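Local coordinates for Emp47p (form2) (Saccharomyces cerevisiae, PDB 2A6Z), which acts as a calcium-independent cargo receptor whose carbohydrate recognition domain has a lectin-like beta-sandwich fold, and takes part in the secretion of glycoproteins, at residues V40-Q45 / E209-F214; S62-W67 / T158-Y163; N169-Q174 / F181-V186. All coordinates share one frame; numbering follows the deposited sequence. Where two conformers were deposited one is given.

How the contacts relate
All three contacts involve the same antiparallel sheet of the lectin-like beta sandwich. Contacts 1 and 2 are buried; contact 3, on the hairpin at one edge of the sheet, is only partly so. Contacts 1 and 2 touch where I213 packs on W67, because strands 210-220 and 63-72 are neighbours. Contacts 2 and 3 share the border of strands 153-164 and 170-175, with probable backbone bonds from Q174 N to R160 O and from T162 N to K172 O. Contact 1 combines one backbone bond and apolar packing with a threonine hydroxyl that bonds twice, contact 2 has a full backbone ladder and a salt bridge, and contact 3 a shorter ladder, an aromatic ring and water bridges.

Contact 1 of 3, residues V40-Q45 / E209-F214; sequences VLTSNQ and ESFEIF
Where strand 38-40 of the lectin-like beta sandwich runs out into a loop, V40, L41 and T42 stay fastened to the start of strand 210-220. V40 and E212 form an antiparallel non-hydrogen-bonded pair, the last strand pairing before the chain departs. Their side chains lie next to each other and point the same way. CG2 of V40 flanks the carboxylate, and CG1, set opposite the backbone N (chi1 177°), reaches S210 OG at 3.5 Å. That hydroxyl donates to E212 OE2 over 2.7 Å, meeting the anti lone pair, while E212 OE1 forms salt bridges with R38 and R70. The carboxylate is thus held by a hydroxyl and two arginines, which would favour its charged form.

L41 and F211 turn to the other side, toward the second sheet, where both touch A199 and I82. L41 N donates to F211 O (2.8 Å), and L41 CD1 rests against I213 CG1 at 4.1 Å, the two side chains passing at a slant.

Beyond L41 a single hydroxyl takes over from the backbone ladder. Chi1 of 58° sets T42 OG1 between its own backbone N and carbonyl carbon, facing the neighbouring strand. The same oxygen lies at the edge of the F211 ring, near its plane, while E209 CG lies over one face of that ring, toward its rim. The E209 carboxylate leads away to S71; the backbone O of E209 also accepts from N201. T42 N, by contrast, is buried with no partner in the model. T42 OG1 both gives and receives: it donates to E209 O at 2.8 Å, tilted 22° from the carbonyl plane, and accepts from F211 N at 3.0 Å in a nearly straight bond.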
loop_
_atom_site.group_PDB
_atom_site.type_symbol
_atom_site.label_atom_id
_atom_site.label_comp_id
_atom_site.label_asym_id
_atom_site.label_seq_id
_atom_site.Cartn_x
_atom_site.Cartn_y
_atom_site.Cartn_z
ATOM N N VAL A 40 3.603 -1.740 -13.208
ATOM C CA VAL A 40 4.844 -2.255 -12.641
ATOM C C VAL A 40 5.541 -1.140 -11.913
ATOM O O VAL A 40 5.871 -0.130 -12.524
ATOM C CB VAL A 40 5.733 -2.821 -13.754
ATOM C CG1 VAL A 40 7.038 -3.291 -13.167
ATOM C CG2 VAL A 40 5.038 -3.951 -14.494
ATOM N N LEU A 41 5.768 -1.330 -10.602
ATOM C CA LEU A 41 6.401 -0.309 -9.814
ATOM C C LEU A 41 7.920 -0.373 -9.908
ATOM O O LEU A 41 8.581 0.653 -9.828
ATOM C CB LEU A 41 5.954 -0.422 -8.342
ATOM C CG LEU A 41 4.437 -0.207 -8.145
ATOM C CD1 LEU A 41 4.092 -0.487 -6.678
ATOM C CD2 LEU A 41 4.000 1.162 -8.546
ATOM N N THR A 42 8.447 -1.618 -9.959
ATOM C CA THR A 42 9.932 -1.781 -9.954
ATOM C C THR A 42 10.359 -2.587 -11.118
ATOM O O THR A 42 10.551 -3.779 -11.055
ATOM C CB THR A 42 10.345 -2.406 -8.581
ATOM O OG1 THR A 42 9.693 -3.679 -8.325
ATOM C CG2 THR A 42 10.087 -1.439 -7.445
ATOM N N SER A 43 10.524 -1.870 -12.273
ATOM C CA SER A 43 10.684 -2.557 -13.537
ATOM C C SER A 43 12.116 -2.975 -13.888
ATOM O O SER A 43 12.269 -3.662 -14.910
ATOM C CB SER A 43 10.133 -1.665 -14.655
ATOM O OG SER A 43 10.779 -0.423 -14.737
ATOM N N ASN A 44 13.154 -2.626 -13.144
ATOM C CA ASN A 44 14.498 -3.105 -13.419
ATOM C C ASN A 44 15.298 -3.184 -12.123
ATOM O O ASN A 44 14.781 -2.966 -11.030
ATOM C CB ASN A 44 15.130 -2.191 -14.475
ATOM C CG ASN A 44 15.439 -0.807 -14.101
ATOM O OD1 ASN A 44 15.587 -0.440 -12.968
ATOM N ND2 ASN A 44 15.729 0.030 -15.161
ATOM N N GLN A 45 16.605 -3.528 -12.213
ATOM C CA GLN A 45 17.443 -3.665 -11.016
ATOM C C GLN A 45 17.587 -2.318 -10.324
ATOM O O GLN A 45 18.026 -1.375 -10.978
ATOM C CB GLN A 45 18.841 -4.206 -11.383
ATOM C CG GLN A 45 18.705 -5.643 -11.894
ATOM C CD GLN A 45 20.031 -6.134 -12.435
ATOM O OE1 GLN A 45 20.009 -7.174 -13.106
ATOM N NE2 GLN A 45 21.145 -5.439 -12.204
ATOM N N GLU A 209 13.349 -7.930 -8.425
ATOM C CA GLU A 209 11.986 -8.181 -7.961
ATOM C C GLU A 209 11.053 -7.136 -8.536
ATOM O O GLU A 209 11.322 -5.930 -8.492
ATOM C CB GLU A 209 11.993 -8.090 -6.404
ATOM C CG GLU A 209 10.636 -8.549 -5.819
ATOM C CD GLU A 209 10.664 -8.862 -4.319
ATOM O OE1 GLU A 209 11.695 -8.553 -3.643
ATOM O OE2 GLU A 209 9.642 -9.370 -3.813
ATOM N N SER A 210 9.912 -7.663 -9.046
ATOM C CA SER A 210 8.953 -6.791 -9.753
ATOM C C SER A 210 7.655 -6.721 -8.969
ATOM O O SER A 210 6.896 -7.712 -8.967
ATOM C CB SER A 210 8.742 -7.361 -11.169
ATOM O OG SER A 210 7.937 -6.446 -11.902
ATOM N N PHE A 211 7.432 -5.597 -8.315
ATOM C CA PHE A 211 6.192 -5.342 -7.562
ATOM C C PHE A 211 5.180 -4.738 -8.531
ATOM O O PHE A 211 5.507 -3.755 -9.211
ATOM C CB PHE A 211 6.472 -4.379 -6.403
ATOM C CG PHE A 211 7.271 -4.999 -5.289
ATOM C CD1 PHE A 211 6.661 -5.891 -4.414
ATOM C CD2 PHE A 211 8.615 -4.701 -5.153
ATOM C CE1 PHE A 211 7.381 -6.453 -3.360
ATOM C CE2 PHE A 211 9.311 -5.242 -4.063
ATOM C CZ PHE A 211 8.702 -6.116 -3.190
ATOM N N GLU A 212 4.001 -5.332 -8.599
ATOM C CA GLU A 212 3.033 -5.052 -9.672
ATOM C C GLU A 212 1.626 -4.904 -9.089
ATOM O O GLU A 212 1.255 -5.663 -8.172
ATOM C CB GLU A 212 3.030 -6.166 -10.688
ATOM C CG GLU A 212 4.444 -6.452 -11.201
ATOM C CD GLU A 212 4.567 -7.418 -12.319
ATOM O OE1 GLU A 212 3.538 -8.092 -12.650
ATOM O OE2 GLU A 212 5.694 -7.489 -12.876
ATOM N N ILE A 213 0.881 -3.948 -9.625
ATOM C CA ILE A 213 -0.495 -3.638 -9.214
ATOM C C ILE A 213 -1.470 -4.048 -10.289
ATOM O O ILE A 213 -1.318 -3.681 -11.474
ATOM C CB ILE A 213 -0.653 -2.162 -8.888
ATOM C CG1 ILE A 213 0.413 -1.638 -7.936
ATOM C CG2 ILE A 213 -2.076 -1.852 -8.438
ATOM C CD1 ILE A 213 0.326 -2.319 -6.550
ATOM N N PHE A 214 -2.473 -4.860 -9.953
ATOM C CA PHE A 214 -3.520 -5.246 -10.901
ATOM C C PHE A 214 -4.784 -4.375 -10.779
ATOM O O PHE A 214 -5.497 -4.184 -11.780
ATOM C CB PHE A 214 -3.907 -6.688 -10.660
ATOM C CG PHE A 214 -3.006 -7.772 -11.137
ATOM C CD1 PHE A 214 -3.485 -9.085 -11.276
ATOM C CD2 PHE A 214 -1.677 -7.548 -11.498
ATOM C CE1 PHE A 214 -2.707 -10.126 -11.735
ATOM C CE2 PHE A 214 -0.889 -8.597 -11.976
ATOM C CZ PHE A 214 -1.389 -9.852 -12.118
#

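Contact 2 of 3, residues S62-W67 / T158-Y163; sequences SFTMEW and TIRVTY
Strands 63-72 and 153-164 meet as antiparallel neighbours within a sandwich sheet, with F63, M65 and W67 forming hydrogen-bonded pairs with Y163, V161 and I159. Each pair is closed by two N-H...O bonds, six in all. V161 N to M65 O is 2.8 Å. F63 N to Y163 O is the longest at 3.1 Å. CA-H groups also point at carbonyls, the shortest from T64 CA to V161 O.

Apolar packing fills the face that looks into the sandwich. F63 CE2 leans on Y163 CB at 3.6 Å. The rings of F63 and W67 meet F86 and F84 of the second sheet.

The other face is polar. E66 and R160 run alongside each other, and R160 NE donates to E66 OE2 at 2.9 Å in a salt bridge. OE2 lies almost in the guanidinium plane, but the carboxylate is turned 64° from it; NE meets its anti side somewhat out of the carboxylate plane, and the bond is bent (142°). CG2 of T162 lies over one face of the R160 guanidinium toward its rim, 3.4 Å above the plane. T64 OG1, which also bonds to G221 O, accepts from a water that R160 NH2 holds only weakly.

S2 OG bonds to both E66 OE2 and R160 NH2, Q174 holds NH1, and V222 O takes NH2. The paired charges therefore tie both chain termini to the sheet.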
loop_
_atom_site.group_PDB
_atom_site.type_symbol
_atom_site.label_atom_id
_atom_site.label_comp_id
_atom_site.label_asym_id
_atom_site.label_seq_id
_atom_site.Cartn_x
_atom_site.Cartn_y
_atom_site.Cartn_z
ATOM N N SER A 62 -16.837 5.464 7.476
ATOM C CA SER A 62 -16.145 4.184 7.280
ATOM C C SER A 62 -15.790 3.963 5.828
ATOM O O SER A 62 -16.468 4.419 4.892
ATOM C CB SER A 62 -17.075 3.074 7.763
ATOM O OG SER A 62 -17.392 3.314 9.119
ATOM N N PHE A 63 -14.716 3.151 5.616
ATOM C CA PHE A 63 -14.295 2.878 4.241
ATOM C C PHE A 63 -13.525 1.558 4.216
ATOM O O PHE A 63 -13.081 1.041 5.206
ATOM C CB PHE A 63 -13.404 4.035 3.696
ATOM C CG PHE A 63 -12.054 4.153 4.344
ATOM C CD1 PHE A 63 -10.944 3.500 3.790
ATOM C CD2 PHE A 63 -11.888 4.888 5.488
ATOM C CE1 PHE A 63 -9.730 3.580 4.396
ATOM C CE2 PHE A 63 -10.641 4.974 6.122
ATOM C CZ PHE A 63 -9.561 4.299 5.586
ATOM N N THR A 64 -13.347 1.106 2.952
ATOM C CA THR A 64 -12.578 -0.081 2.641
ATOM C C THR A 64 -11.645 0.264 1.470
ATOM O O THR A 64 -12.072 0.917 0.489
ATOM C CB THR A 64 -13.479 -1.200 2.164
ATOM O OG1 THR A 64 -14.424 -1.510 3.187
ATOM C CG2 THR A 64 -12.732 -2.475 1.840
ATOM N N MET A 65 -10.400 -0.205 1.535
ATOM C CA MET A 65 -9.463 -0.173 0.430
ATOM C C MET A 65 -9.003 -1.600 0.155
ATOM O O MET A 65 -8.467 -2.248 1.075
ATOM C CB MET A 65 -8.275 0.672 0.766
ATOM C CG MET A 65 -8.359 2.125 1.132
ATOM S SD MET A 65 -6.972 3.112 1.769
ATOM C CE MET A 65 -6.553 2.150 3.228
ATOM N N GLU A 66 -9.145 -2.089 -1.081
ATOM C CA GLU A 66 -8.677 -3.419 -1.461
ATOM C C GLU A 66 -7.636 -3.272 -2.535
ATOM O O GLU A 66 -7.934 -2.791 -3.653
ATOM C CB GLU A 66 -9.826 -4.278 -1.968
ATOM C CG GLU A 66 -10.890 -4.566 -0.950
ATOM C CD GLU A 66 -12.063 -5.362 -1.362
ATOM O OE1 GLU A 66 -12.153 -5.729 -2.563
ATOM O OE2 GLU A 66 -12.918 -5.659 -0.509
ATOM N N TRP A 67 -6.423 -3.718 -2.252
ATOM C CA TRP A 67 -5.298 -3.692 -3.233
ATOM C C TRP A 67 -5.035 -5.089 -3.709
ATOM O O TRP A 67 -4.841 -6.004 -2.898
ATOM C CB TRP A 67 -4.053 -3.149 -2.527
ATOM C CG TRP A 67 -4.002 -1.704 -2.254
ATOM C CD1 TRP A 67 -4.256 -1.056 -1.090
ATOM C CD2 TRP A 67 -3.633 -0.659 -3.201
ATOM N NE1 TRP A 67 -4.084 0.311 -1.241
ATOM C CE2 TRP A 67 -3.687 0.559 -2.519
ATOM C CE3 TRP A 67 -3.242 -0.714 -4.559
ATOM C CZ2 TRP A 67 -3.372 1.784 -3.150
ATOM C CZ3 TRP A 67 -2.943 0.524 -5.152
ATOM C CH2 TRP A 67 -3.020 1.714 -4.451
ATOM N N THR A 158 -4.585 -10.216 -2.239
ATOM C CA THR A 158 -5.518 -9.125 -2.022
ATOM C C THR A 158 -5.418 -8.654 -0.566
ATOM O O THR A 158 -5.685 -9.415 0.356
ATOM C CB THR A 158 -6.985 -9.558 -2.272
ATOM O OG1 THR A 158 -7.044 -10.216 -3.550
ATOM C CG2 THR A 158 -7.895 -8.327 -2.301
ATOM N N ILE A 159 -5.019 -7.391 -0.415
ATOM C CA ILE A 159 -4.972 -6.763 0.916
ATOM C C ILE A 159 -6.237 -5.941 1.060
ATOM O O ILE A 159 -6.471 -5.031 0.269
ATOM C CB ILE A 159 -3.720 -5.872 1.086
ATOM C CG1 ILE A 159 -2.443 -6.717 0.991
ATOM C CG2 ILE A 159 -3.804 -5.091 2.379
ATOM C CD1 ILE A 159 -1.182 -5.884 0.951
ATOM N N ARG A 160 -7.053 -6.268 2.089
ATOM C CA ARG A 160 -8.316 -5.550 2.295
ATOM C C ARG A 160 -8.221 -4.825 3.621
ATOM O O ARG A 160 -8.100 -5.437 4.699
ATOM C CB ARG A 160 -9.458 -6.590 2.307
ATOM C CG ARG A 160 -10.831 -5.947 2.604
ATOM C CD ARG A 160 -11.927 -7.033 2.347
ATOM N NE ARG A 160 -13.243 -6.363 2.301
ATOM C CZ ARG A 160 -14.042 -6.172 3.338
ATOM N NH1 ARG A 160 -13.709 -6.668 4.550
ATOM N NH2 ARG A 160 -15.166 -5.508 3.147
ATOM N N VAL A 161 -8.266 -3.503 3.536
ATOM C CA VAL A 161 -8.150 -2.620 4.692
ATOM C C VAL A 161 -9.515 -2.036 4.960
ATOM O O VAL A 161 -10.137 -1.442 4.065
ATOM C CB VAL A 161 -7.167 -1.455 4.410
ATOM C CG1 VAL A 161 -6.931 -0.654 5.690
ATOM C CG2 VAL A 161 -5.892 -1.986 3.805
ATOM N N THR A 162 -10.017 -2.195 6.194
ATOM C CA THR A 162 -11.299 -1.632 6.557
ATOM C C THR A 162 -11.132 -0.777 7.791
ATOM O O THR A 162 -10.369 -1.073 8.697
ATOM C CB THR A 162 -12.362 -2.731 6.826
ATOM O OG1 THR A 162 -11.863 -3.692 7.757
ATOM C CG2 THR A 162 -12.768 -3.437 5.531
ATOM N N TYR A 163 -11.899 0.340 7.812
ATOM C CA TYR A 163 -11.912 1.232 8.953
ATOM C C TYR A 163 -13.395 1.526 9.274
ATOM O O TYR A 163 -14.095 2.124 8.445
ATOM C CB TYR A 163 -11.143 2.529 8.661
ATOM C CG TYR A 163 -11.048 3.424 9.876
ATOM C CD1 TYR A 163 -10.410 3.009 11.050
ATOM C CD2 TYR A 163 -11.595 4.706 9.871
ATOM C CE1 TYR A 163 -10.312 3.805 12.176
ATOM C CE2 TYR A 163 -11.486 5.511 10.991
ATOM C CZ TYR A 163 -10.878 5.083 12.140
ATOM O OH TYR A 163 -10.725 5.870 13.251
HETATM O O HOH W 1 -16.217 -2.915 1.751
#

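Contact 3 of 3, residues N169-Q174 / F181-V186; sequences NLLKVQ and FQTRKV
The beta hairpin of strands 170-175 and 178-183 forms an edge of the sheet, and V173 against F181 is its tightest side-chain meeting. A chi1 of 66° places the F181 ring between its own backbone N and carbonyl carbon, tipped across to V173. CB of V173 stands over the ring face in a CH-pi contact, 4.1 Å from the centroid, while its CG2 presses to 3.4 Å from CZ. L110 and L122 of the second sheet touch both residues. Next to F181, C180 forms a disulfide with C146, joining the edge strands of the two sheets.

Four backbone bonds close the pairs L171-T183 and V173-F181, the longest being F181 N to V173 O at 3.3 Å. At the open end N169, with its positive phi of 64°, and L170 form a G1 bulge opposite D164, and T183 OG1 accepts from K185 N in an ST turn.

On the outward face, L170 CD1 lies over the centre of the R184 guanidinium, 3.9 Å above its plane, and also touches Q182 NE2. R184 is extended from CG to NE, and its NH2 forms a salt bridge with D167. K172 starts beside Q182 but bends at chi3, and one water joins its NZ to Q182 OE1, 2.9 Å from each. A second water links N169 ND2 to R184 O.

The hairpin is thus two-sided: its inner face is bound into the sandwich by apolar and ring contacts, while its outer face, where water bridges the polar ends, is suited to solvent.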
loop_
_atom_site.group_PDB
_atom_site.type_symbol
_atom_site.label_atom_id
_atom_site.label_comp_id
_atom_site.label_asym_id
_atom_site.label_seq_id
_atom_site.Cartn_x
_atom_site.Cartn_y
_atom_site.Cartn_z
ATOM N N ASN A 169 -14.292 2.249 15.832
ATOM C CA ASN A 169 -13.077 2.625 15.164
ATOM C C ASN A 169 -12.189 1.380 14.916
ATOM O O ASN A 169 -10.992 1.441 15.167
ATOM C CB ASN A 169 -12.251 3.683 15.940
ATOM C CG ASN A 169 -13.147 4.742 16.495
ATOM O OD1 ASN A 169 -13.855 5.443 15.728
ATOM N ND2 ASN A 169 -13.070 4.908 17.804
ATOM N N LEU A 170 -12.798 0.301 14.433
ATOM C CA LEU A 170 -12.000 -0.907 14.161
ATOM C C LEU A 170 -11.242 -0.726 12.837
ATOM O O LEU A 170 -11.845 -0.556 11.760
ATOM C CB LEU A 170 -12.944 -2.111 14.053
ATOM C CG LEU A 170 -12.195 -3.463 13.866
ATOM C CD1 LEU A 170 -11.372 -3.778 15.100
ATOM C CD2 LEU A 170 -13.192 -4.561 13.581
ATOM N N LEU A 171 -9.926 -0.826 12.920
ATOM C CA LEU A 171 -9.017 -0.868 11.744
ATOM C C LEU A 171 -8.618 -2.333 11.583
ATOM O O LEU A 171 -8.061 -2.905 12.524
ATOM C CB LEU A 171 -7.808 0.003 12.000
ATOM C CG LEU A 171 -6.716 -0.070 10.953
ATOM C CD1 LEU A 171 -7.220 0.446 9.576
ATOM C CD2 LEU A 171 -5.503 0.753 11.397
ATOM N N LYS A 172 -8.892 -2.898 10.425
ATOM C CA LYS A 172 -8.602 -4.302 10.185
ATOM C C LYS A 172 -7.932 -4.425 8.823
ATOM O O LYS A 172 -8.277 -3.723 7.870
ATOM C CB LYS A 172 -9.888 -5.129 10.241
ATOM C CG LYS A 172 -9.694 -6.620 9.983
ATOM C CD LYS A 172 -10.888 -7.417 10.400
ATOM C CE LYS A 172 -12.025 -7.206 9.504
ATOM N NZ LYS A 172 -13.100 -8.110 10.010
ATOM N N VAL A 173 -6.967 -5.344 8.770
ATOM C CA VAL A 173 -6.351 -5.731 7.521
ATOM C C VAL A 173 -6.544 -7.252 7.350
ATOM O O VAL A 173 -6.235 -8.006 8.265
ATOM C CB VAL A 173 -4.863 -5.362 7.489
ATOM C CG1 VAL A 173 -4.190 -5.907 6.236
ATOM C CG2 VAL A 173 -4.711 -3.847 7.599
ATOM N N GLN A 174 -7.044 -7.625 6.177
ATOM C CA GLN A 174 -7.155 -9.024 5.753
ATOM C C GLN A 174 -6.237 -9.244 4.565
ATOM O O GLN A 174 -6.005 -8.333 3.766
ATOM C CB GLN A 174 -8.594 -9.328 5.340
ATOM C CG GLN A 174 -9.586 -9.255 6.528
ATOM C CD GLN A 174 -11.009 -9.079 5.992
ATOM O OE1 GLN A 174 -11.359 -7.983 5.588
ATOM N NE2 GLN A 174 -11.777 -10.119 5.934
ATOM N N PHE A 181 -4.453 -8.476 10.942
ATOM C CA PHE A 181 -4.460 -7.840 12.249
ATOM C C PHE A 181 -5.726 -6.980 12.348
ATOM O O PHE A 181 -6.323 -6.611 11.363
ATOM C CB PHE A 181 -3.185 -7.028 12.518
ATOM C CG PHE A 181 -2.962 -5.783 11.635
ATOM C CD1 PHE A 181 -3.684 -4.605 11.822
ATOM C CD2 PHE A 181 -1.972 -5.804 10.662
ATOM C CE1 PHE A 181 -3.447 -3.465 11.089
ATOM C CE2 PHE A 181 -1.711 -4.619 9.884
ATOM C CZ PHE A 181 -2.455 -3.477 10.161
ATOM N N GLN A 182 -6.045 -6.614 13.589
ATOM C CA GLN A 182 -7.085 -5.596 13.811
ATOM C C GLN A 182 -6.800 -4.864 15.102
ATOM O O GLN A 182 -6.154 -5.391 16.019
ATOM C CB GLN A 182 -8.495 -6.200 13.830
ATOM C CG GLN A 182 -8.782 -7.089 15.026
ATOM C CD GLN A 182 -10.206 -7.601 15.015
ATOM O OE1 GLN A 182 -10.626 -8.202 14.047
ATOM N NE2 GLN A 182 -10.907 -7.345 16.121
ATOM N N THR A 183 -7.336 -3.647 15.201
ATOM C CA THR A 183 -7.143 -2.834 16.418
ATOM C C THR A 183 -8.213 -1.762 16.469
ATOM O O THR A 183 -8.752 -1.339 15.445
ATOM C CB THR A 183 -5.746 -2.182 16.401
ATOM O OG1 THR A 183 -5.537 -1.483 17.667
ATOM C CG2 THR A 183 -5.562 -1.148 15.285
ATOM N N ARG A 184 -8.477 -1.277 17.686
ATOM C CA ARG A 184 -9.320 -0.118 17.927
ATOM C C ARG A 184 -8.483 1.011 18.552
ATOM O O ARG A 184 -9.028 2.022 19.009
ATOM C CB ARG A 184 -10.511 -0.460 18.837
ATOM C CG ARG A 184 -11.517 -1.326 18.075
ATOM C CD ARG A 184 -12.764 -1.622 18.889
ATOM N NE ARG A 184 -13.761 -2.404 18.180
ATOM C CZ ARG A 184 -13.790 -3.735 18.176
ATOM N NH1 ARG A 184 -12.841 -4.398 18.793
ATOM N NH2 ARG A 184 -14.735 -4.404 17.509
ATOM N N LYS A 185 -7.152 0.910 18.509
ATOM C CA LYS A 185 -6.319 1.932 19.146
ATOM C C LYS A 185 -6.040 3.123 18.239
ATOM O O LYS A 185 -5.465 4.098 18.717
ATOM C CB LYS A 185 -4.991 1.347 19.631
ATOM C CG LYS A 185 -5.158 0.347 20.754
ATOM C CD LYS A 185 -3.886 -0.423 21.045
ATOM C CE LYS A 185 -2.837 0.162 21.945
ATOM N NZ LYS A 185 -1.745 -0.873 21.942
ATOM N N VAL A 186 -6.416 3.058 16.970
ATOM C CA VAL A 186 -6.150 4.123 16.016
ATOM C C VAL A 186 -7.447 4.819 15.655
ATOM O O VAL A 186 -8.357 4.214 15.065
ATOM C CB VAL A 186 -5.518 3.542 14.741
ATOM C CG1 VAL A 186 -5.131 4.621 13.750
ATOM C CG2 VAL A 186 -4.265 2.735 15.118
HETATM O O HOH W 2 -11.543 3.097 19.406
HETATM O O HOH W 3 -13.309 -8.194 12.889
#